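Local atomic coordinates of R.Ecl18kI (Enterobacter cloacae, PDB entry 2GB7), a protein that recognises the double-stranded DNA sequence 5'-CCNGG-3' and cuts it before the first C, as a type II restriction endonuclease. Residues F[158-163]-F[179-184]; F[206-211]-F[226-231]. The protein carries 1 engineered substitution. One frame throughout, in Å; residues are numbered along the deposited sequence.

Interaction 1: residues F[158-163]-F[179-184]. With nucleotides of chain B.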
loop_
_atom_site.group_PDB
_atom_site.type_symbol
_atom_site.label_atom_id
_atom_site.label_comp_id
_atom_site.label_asym_id
_atom_site.label_seq_id
_atom_site.Cartn_x
_atom_site.Cartn_y
_atom_site.Cartn_z
ATOM N N LEU F 158 -11.005 -8.723 2.213
ATOM C CA LEU F 158 -10.786 -7.505 3.013
ATOM C C LEU F 158 -11.922 -7.318 4.081
ATOM O O LEU F 158 -11.841 -6.427 4.928
ATOM C CB LEU F 158 -10.543 -6.343 2.030
ATOM C CG LEU F 158 -11.393 -5.076 2.041
ATOM C CD1 LEU F 158 -10.987 -4.158 0.898
ATOM C CD2 LEU F 158 -12.870 -5.395 1.981
ATOM N N VAL F 159 -12.931 -8.175 4.032
ATOM C CA VAL F 159 -13.929 -8.163 5.106
ATOM C C VAL F 159 -13.304 -8.898 6.260
ATOM O O VAL F 159 -12.778 -10.012 6.078
ATOM C CB VAL F 159 -15.169 -8.928 4.715
ATOM C CG1 VAL F 159 -16.120 -9.034 5.954
ATOM C CG2 VAL F 159 -15.828 -8.271 3.519
ATOM N N ASP F 160 -13.298 -8.262 7.426
ATOM C CA ASP F 160 -12.700 -8.841 8.628
ATOM C C ASP F 160 -13.701 -9.567 9.509
ATOM O O ASP F 160 -13.383 -10.622 10.056
ATOM C CB ASP F 160 -12.048 -7.744 9.430
ATOM C CG ASP F 160 -10.850 -7.178 8.709
ATOM O OD1 ASP F 160 -10.030 -7.976 8.150
ATOM O OD2 ASP F 160 -10.747 -5.944 8.628
ATOM N N LEU F 161 -14.883 -8.970 9.667
ATOM C CA LEU F 161 -15.918 -9.525 10.549
ATOM C C LEU F 161 -17.243 -9.611 9.840
ATOM O O LEU F 161 -17.616 -8.704 9.109
ATOM C CB LEU F 161 -16.102 -8.630 11.758
ATOM C CG LEU F 161 -14.838 -8.412 12.586
ATOM C CD1 LEU F 161 -14.985 -7.278 13.553
ATOM C CD2 LEU F 161 -14.388 -9.709 13.275
ATOM N N VAL F 162 -17.937 -10.719 10.067
ATOM C CA VAL F 162 -19.225 -10.972 9.455
ATOM C C VAL F 162 -20.227 -11.288 10.570
ATOM O O VAL F 162 -20.066 -12.275 11.286
ATOM C CB VAL F 162 -19.162 -12.191 8.539
ATOM C CG1 VAL F 162 -20.529 -12.452 7.889
ATOM C CG2 VAL F 162 -18.037 -12.050 7.459
ATOM N N MET F 163 -21.245 -10.458 10.708
ATOM C CA MET F 163 -22.262 -10.625 11.755
ATOM C C MET F 163 -23.528 -11.105 11.044
ATOM O O MET F 163 -24.036 -10.408 10.160
ATOM C CB MET F 163 -22.507 -9.257 12.406
ATOM C CG MET F 163 -23.251 -9.222 13.727
ATOM S SD MET F 163 -24.950 -9.861 13.628
ATOM C CE MET F 163 -25.712 -8.655 12.563
ATOM N N ILE F 179 -17.802 -5.761 8.283
ATOM C CA ILE F 179 -16.839 -4.747 8.712
ATOM C C ILE F 179 -15.459 -5.007 8.131
ATOM O O ILE F 179 -14.928 -6.119 8.267
ATOM C CB ILE F 179 -16.732 -4.697 10.251
ATOM C CG1 ILE F 179 -18.118 -4.482 10.878
ATOM C CG2 ILE F 179 -15.717 -3.611 10.687
ATOM C CD1 ILE F 179 -18.167 -4.796 12.391
ATOM N N SER F 180 -14.910 -3.978 7.491
ATOM C CA SER F 180 -13.497 -3.951 7.025
ATOM C C SER F 180 -12.745 -2.913 7.859
ATOM O O SER F 180 -13.380 -2.065 8.512
ATOM C CB SER F 180 -13.431 -3.528 5.548
ATOM O OG SER F 180 -12.062 -3.485 5.106
ATOM N N ALA F 181 -11.416 -3.025 7.904
ATOM C CA ALA F 181 -10.667 -2.076 8.719
ATOM C C ALA F 181 -9.365 -1.724 7.994
ATOM O O ALA F 181 -8.748 -2.601 7.428
ATOM C CB ALA F 181 -10.354 -2.704 10.023
ATOM N N LYS F 182 -9.007 -0.441 8.019
ATOM C CA LYS F 182 -7.762 0.070 7.482
ATOM C C LYS F 182 -7.319 1.147 8.437
ATOM O O LYS F 182 -8.057 2.096 8.639
ATOM C CB LYS F 182 -7.994 0.684 6.086
ATOM C CG LYS F 182 -8.284 -0.382 5.032
ATOM C CD LYS F 182 -8.379 0.239 3.649
ATOM C CE LYS F 182 -8.730 -0.851 2.606
ATOM N NZ LYS F 182 -7.771 -2.005 2.621
ATOM N N THR F 183 -6.130 1.016 9.023
ATOM C CA THR F 183 -5.690 1.995 10.011
ATOM C C THR F 183 -5.603 3.390 9.399
ATOM O O THR F 183 -6.029 4.368 10.020
ATOM C CB THR F 183 -4.338 1.591 10.621
ATOM O OG1 THR F 183 -3.392 1.362 9.568
ATOM C CG2 THR F 183 -4.500 0.346 11.487
ATOM N N THR F 184 -5.017 3.468 8.194
ATOM C CA THR F 184 -5.010 4.690 7.371
ATOM C C THR F 184 -5.545 4.289 6.015
ATOM O O THR F 184 -5.510 3.097 5.667
ATOM C CB THR F 184 -3.599 5.283 7.183
ATOM O OG1 THR F 184 -2.687 4.257 6.773
ATOM C CG2 THR F 184 -3.097 5.924 8.492
ATOM P P DC B 4 -4.259 -1.841 7.157
ATOM O OP1 DC B 4 -4.915 -1.388 8.407
ATOM O OP2 DC B 4 -4.978 -1.723 5.858
ATOM O "O5'" DC B 4 -2.863 -1.091 7.002
ATOM C "C5'" DC B 4 -1.889 -1.153 8.033
ATOM C "C4'" DC B 4 -0.639 -0.421 7.605
ATOM O "O4'" DC B 4 -0.041 -1.123 6.489
ATOM C "C3'" DC B 4 -0.866 1.019 7.140
ATOM O "O3'" DC B 4 0.209 1.853 7.581
ATOM C "C2'" DC B 4 -0.839 0.906 5.625
ATOM C "C1'" DC B 4 0.142 -0.234 5.398
ATOM N N1 DC B 4 -0.103 -0.983 4.157
ATOM C C2 DC B 4 0.979 -1.277 3.307
ATOM O O2 DC B 4 2.130 -0.981 3.662
ATOM N N3 DC B 4 0.738 -1.883 2.123
ATOM C C4 DC B 4 -0.515 -2.204 1.777
ATOM N N4 DC B 4 -0.709 -2.746 0.569
ATOM C C5 DC B 4 -1.622 -1.968 2.645
ATOM C C6 DC B 4 -1.371 -1.361 3.814
ATOM P P DT B 5 0.037 2.727 8.911
ATOM O OP1 DT B 5 -1.379 3.158 8.995
ATOM O OP2 DT B 5 1.113 3.749 8.911
ATOM O "O5'" DT B 5 0.308 1.696 10.096
ATOM C "C5'" DT B 5 1.614 1.168 10.343
ATOM C "C4'" DT B 5 2.436 2.169 11.121
ATOM O "O4'" DT B 5 1.735 2.586 12.320
ATOM C "C3'" DT B 5 3.823 1.701 11.577
ATOM O "O3'" DT B 5 4.764 2.750 11.322
ATOM C "C2'" DT B 5 3.658 1.543 13.083
ATOM C "C1'" DT B 5 2.674 2.660 13.375
ATOM N N1 DT B 5 1.939 2.609 14.654
ATOM C C2 DT B 5 1.840 3.783 15.369
ATOM O O2 DT B 5 2.357 4.827 15.004
ATOM N N3 DT B 5 1.120 3.687 16.530
ATOM C C4 DT B 5 0.511 2.558 17.043
ATOM O O4 DT B 5 -0.116 2.627 18.097
ATOM C C5 DT B 5 0.672 1.356 16.251
ATOM C C7 DT B 5 0.063 0.079 16.735
ATOM C C6 DT B 5 1.368 1.443 15.110
ATOM P P DC B 3 -6.603 -5.935 3.703
ATOM O OP1 DC B 3 -7.739 -5.876 4.659
ATOM O OP2 DC B 3 -6.658 -5.158 2.431
ATOM O "O5'" DC B 3 -5.295 -5.550 4.518
ATOM C "C5'" DC B 3 -4.999 -6.259 5.716
ATOM C "C4'" DC B 3 -3.782 -5.666 6.379
ATOM O "O4'" DC B 3 -2.596 -6.233 5.770
ATOM C "C3'" DC B 3 -3.713 -4.162 6.146
ATOM O "O3'" DC B 3 -3.829 -3.374 7.315
ATOM C "C2'" DC B 3 -2.385 -3.914 5.461
ATOM C "C1'" DC B 3 -1.621 -5.222 5.548
ATOM N N1 DC B 3 -0.988 -5.478 4.245
ATOM C C2 DC B 3 0.404 -5.532 4.159
ATOM O O2 DC B 3 1.075 -5.402 5.191
ATOM N N3 DC B 3 0.985 -5.718 2.949
ATOM C C4 DC B 3 0.227 -5.841 1.858
ATOM N N4 DC B 3 0.838 -6.018 0.681
ATOM C C5 DC B 3 -1.193 -5.795 1.921
ATOM C C6 DC B 3 -1.755 -5.624 3.123
#

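Interaction 2: residues F[206-211]-F[226-231]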
loop_
_atom_site.group_PDB
_atom_site.type_symbol
_atom_site.label_atom_id
_atom_site.label_comp_id
_atom_site.label_asym_id
_atom_site.label_seq_id
_atom_site.Cartn_x
_atom_site.Cartn_y
_atom_site.Cartn_z
ATOM N N LEU F 206 -16.407 0.580 7.042
ATOM C CA LEU F 206 -14.944 0.677 6.887
ATOM C C LEU F 206 -14.396 1.408 8.084
ATOM O O LEU F 206 -14.487 2.644 8.178
ATOM C CB LEU F 206 -14.592 1.415 5.602
ATOM C CG LEU F 206 -13.098 1.724 5.408
ATOM C CD1 LEU F 206 -12.353 0.405 5.436
ATOM C CD2 LEU F 206 -12.821 2.509 4.087
ATOM N N ALA F 207 -13.883 0.630 9.023
ATOM C CA ALA F 207 -13.342 1.199 10.262
ATOM C C ALA F 207 -11.971 1.788 9.997
ATOM O O ALA F 207 -11.134 1.113 9.401
ATOM C CB ALA F 207 -13.201 0.115 11.289
ATOM N N THR F 208 -11.695 2.990 10.517
ATOM C CA THR F 208 -10.352 3.591 10.297
ATOM C C THR F 208 -9.960 4.507 11.421
ATOM O O THR F 208 -10.813 4.953 12.168
ATOM C CB THR F 208 -10.291 4.389 8.940
ATOM O OG1 THR F 208 -8.932 4.752 8.636
ATOM C CG2 THR F 208 -11.124 5.660 9.008
ATOM N N LEU F 209 -8.652 4.750 11.561
ATOM C CA LEU F 209 -8.152 5.748 12.488
ATOM C C LEU F 209 -7.687 7.016 11.774
ATOM O O LEU F 209 -7.248 7.971 12.417
ATOM C CB LEU F 209 -6.998 5.147 13.307
ATOM C CG LEU F 209 -7.481 4.009 14.202
ATOM C CD1 LEU F 209 -6.374 3.380 14.993
ATOM C CD2 LEU F 209 -8.619 4.457 15.147
ATOM N N ASP F 210 -7.777 7.008 10.442
ATOM C CA ASP F 210 -7.299 8.073 9.578
ATOM C C ASP F 210 -8.038 9.369 9.861
ATOM O O ASP F 210 -9.254 9.366 9.949
ATOM C CB ASP F 210 -7.552 7.677 8.116
ATOM C CG ASP F 210 -6.689 8.451 7.132
ATOM O OD1 ASP F 210 -6.558 9.682 7.245
ATOM O OD2 ASP F 210 -6.115 7.819 6.256
ATOM N N ASP F 211 -7.292 10.462 9.993
ATOM C CA ASP F 211 -7.864 11.789 10.238
ATOM C C ASP F 211 -7.865 12.700 9.019
ATOM O O ASP F 211 -8.102 13.919 9.136
ATOM C CB ASP F 211 -7.098 12.491 11.391
ATOM C CG ASP F 211 -5.587 12.656 11.116
ATOM O OD1 ASP F 211 -5.114 12.446 9.987
ATOM O OD2 ASP F 211 -4.841 13.014 12.058
ATOM N N VAL F 226 -20.293 2.284 1.067
ATOM C CA VAL F 226 -19.269 2.040 2.074
ATOM C C VAL F 226 -19.319 3.219 3.030
ATOM O O VAL F 226 -19.281 4.370 2.587
ATOM C CB VAL F 226 -17.871 1.965 1.434
ATOM C CG1 VAL F 226 -16.812 1.822 2.506
ATOM C CG2 VAL F 226 -17.776 0.766 0.491
ATOM N N VAL F 227 -19.452 2.931 4.319
ATOM C CA VAL F 227 -19.541 4.005 5.311
ATOM C C VAL F 227 -18.316 3.974 6.176
ATOM O O VAL F 227 -17.991 2.927 6.725
ATOM C CB VAL F 227 -20.773 3.835 6.220
ATOM C CG1 VAL F 227 -20.880 5.024 7.127
ATOM C CG2 VAL F 227 -22.015 3.744 5.369
ATOM N N VAL F 228 -17.629 5.118 6.277
ATOM C CA VAL F 228 -16.436 5.228 7.118
ATOM C C VAL F 228 -16.882 5.400 8.563
ATOM O O VAL F 228 -17.847 6.150 8.868
ATOM C CB VAL F 228 -15.559 6.407 6.717
ATOM C CG1 VAL F 228 -14.281 6.469 7.582
ATOM C CG2 VAL F 228 -15.209 6.286 5.214
ATOM N N VAL F 229 -16.198 4.652 9.417
ATOM C CA VAL F 229 -16.464 4.577 10.859
ATOM C C VAL F 229 -15.148 4.949 11.521
ATOM O O VAL F 229 -14.110 4.359 11.223
ATOM C CB VAL F 229 -16.882 3.168 11.279
ATOM C CG1 VAL F 229 -17.068 3.074 12.778
ATOM C CG2 VAL F 229 -18.197 2.759 10.589
ATOM N N THR F 230 -15.155 5.930 12.411
ATOM C CA THR F 230 -13.897 6.273 13.109
ATOM C C THR F 230 -14.215 6.639 14.550
ATOM O O THR F 230 -15.337 6.468 14.997
ATOM C CB THR F 230 -13.120 7.404 12.367
ATOM O OG1 THR F 230 -11.770 7.484 12.830
ATOM C CG2 THR F 230 -13.813 8.778 12.488
ATOM N N THR F 231 -13.213 7.072 15.287
ATOM C CA THR F 231 -13.436 7.392 16.677
ATOM C C THR F 231 -14.274 8.639 16.818
ATOM O O THR F 231 -14.451 9.418 15.872
ATOM C CB THR F 231 -12.117 7.624 17.424
ATOM O OG1 THR F 231 -11.393 8.689 16.785
ATOM C CG2 THR F 231 -11.292 6.353 17.443
#

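Interaction 1: residues F[158-163]-F[179-184]
Ile-179 O takes two backbone donors from the opposing strand: Asp-160 N at 2.8 Å and Leu-161 N at 3.2 Å, both in its carbonyl plane. Ile-179 N returns a bond to Leu-161 O. Two residues facing one make a classic beta bulge in an antiparallel pairing. On the same face of the sheet as each other, Leu-161 and Ile-179 meet obliquely at their CD1 methyls (4.2 Å). Just before the bulge, Ser-180 OG donates to Leu-158 O (3.0 Å) from 39° above its carbonyl plane; with chi1 at 179°, OG swings away from its own N toward the leucine, whose CG packs on the hydroxyl. Asp-160 stretches along the partner strand, bringing OD2 to 3.1 Å from Ala-181 N.

Further along, 182-184 turn to the DNA. Lys-182 runs out straight and bends only at chi4 (-55°), leaving NZ 3.3 Å from OP2 of DC3 in chain B; NZ also forms a salt bridge with Glu-191. Thr-183 N holds OP1 of DC4 in chain B at 2.8 Å. One oxygen, OP1 of DT5 in chain B, whose base is swung out of the stack, accepts from Thr-183 OG1 and Thr-184 OG1, each at 2.8 Å. Behind the strands, helix 102-134 packs Glu-125 on Asp-160 and Leu-128 on Ala-181. An aspartate and a lysine where two neighbouring strands meet the DNA backbone, here in a metal-depleted complex, are consistent with the active-site signature of the PDDEXK nucleases.

Interaction 2: residues F[206-211]-F[226-231]
Parallel strand pairing joins Leu-206 and Ala-207 to Val-228 and Val-229, in strands 204-207 and 226-230 of the mixed sheet. Leu-206 N reaches Val-227 O at 2.8 Å, and Leu-206 O receives Val-229 N at 2.9 Å. Thr-208 N then bonds Val-229 O at 2.9 Å. CA-H...O contacts from Val-228 to Leu-206 O and from Ala-207 to Val-229 O run between these bonds.

Helix 215-223 bridges the two strands, making a beta-alpha-beta unit. On one face Leu-206 CB rests on Val-226 CG1 (3.8 Å), with Val-192 of helix 191-199 against both side chains, and Thr-208 CG2 lies across Val-228 CG1 at 3.6 Å. Phe-248 of helix 248-259 packs on Ala-207 and Val-229 on the other face.

Past the regular pairing, a side chain continues the link: Thr-230 OG1 donates to Thr-208 O (2.8 Å), 38° out of the carbonyl plane, and also bonds Asn-234. With chi1 at -170°, Thr-208 OG1 sits beside the carbonyl carbon, where it accepts from Asp-210 N in an ST turn and bonds Lys-182 O. Leu-209 CD2 meets Thr-231 CG2 at 4.0 Å, the side chains roughly perpendicular, while Thr-231 OG1 N-caps the next helix by bonding Asn-234 N.

In the fold
From the N terminus the chain passes through long helix 102-134, which lies against one face of the sheet, before interaction 1 closes a loop holding the short helix 166-171. Helix 191-199 follows, and strand 204-207 then comes in beside strand 177-181; interaction 2 closes the next loop, around helix 215-223. The two contacts stand in series, neither nested nor crossed, with centres about 10 Å apart. Ser-180 O lies 2.8 Å from Ala-207 N, a probable hydrogen bond. Thus the antiparallel pair of interaction 1 and the parallel pair of interaction 2 belong to one mixed sheet, joined through strands 177-181 and 204-207, and Asp-210 packs on DNA-contacting Thr-184.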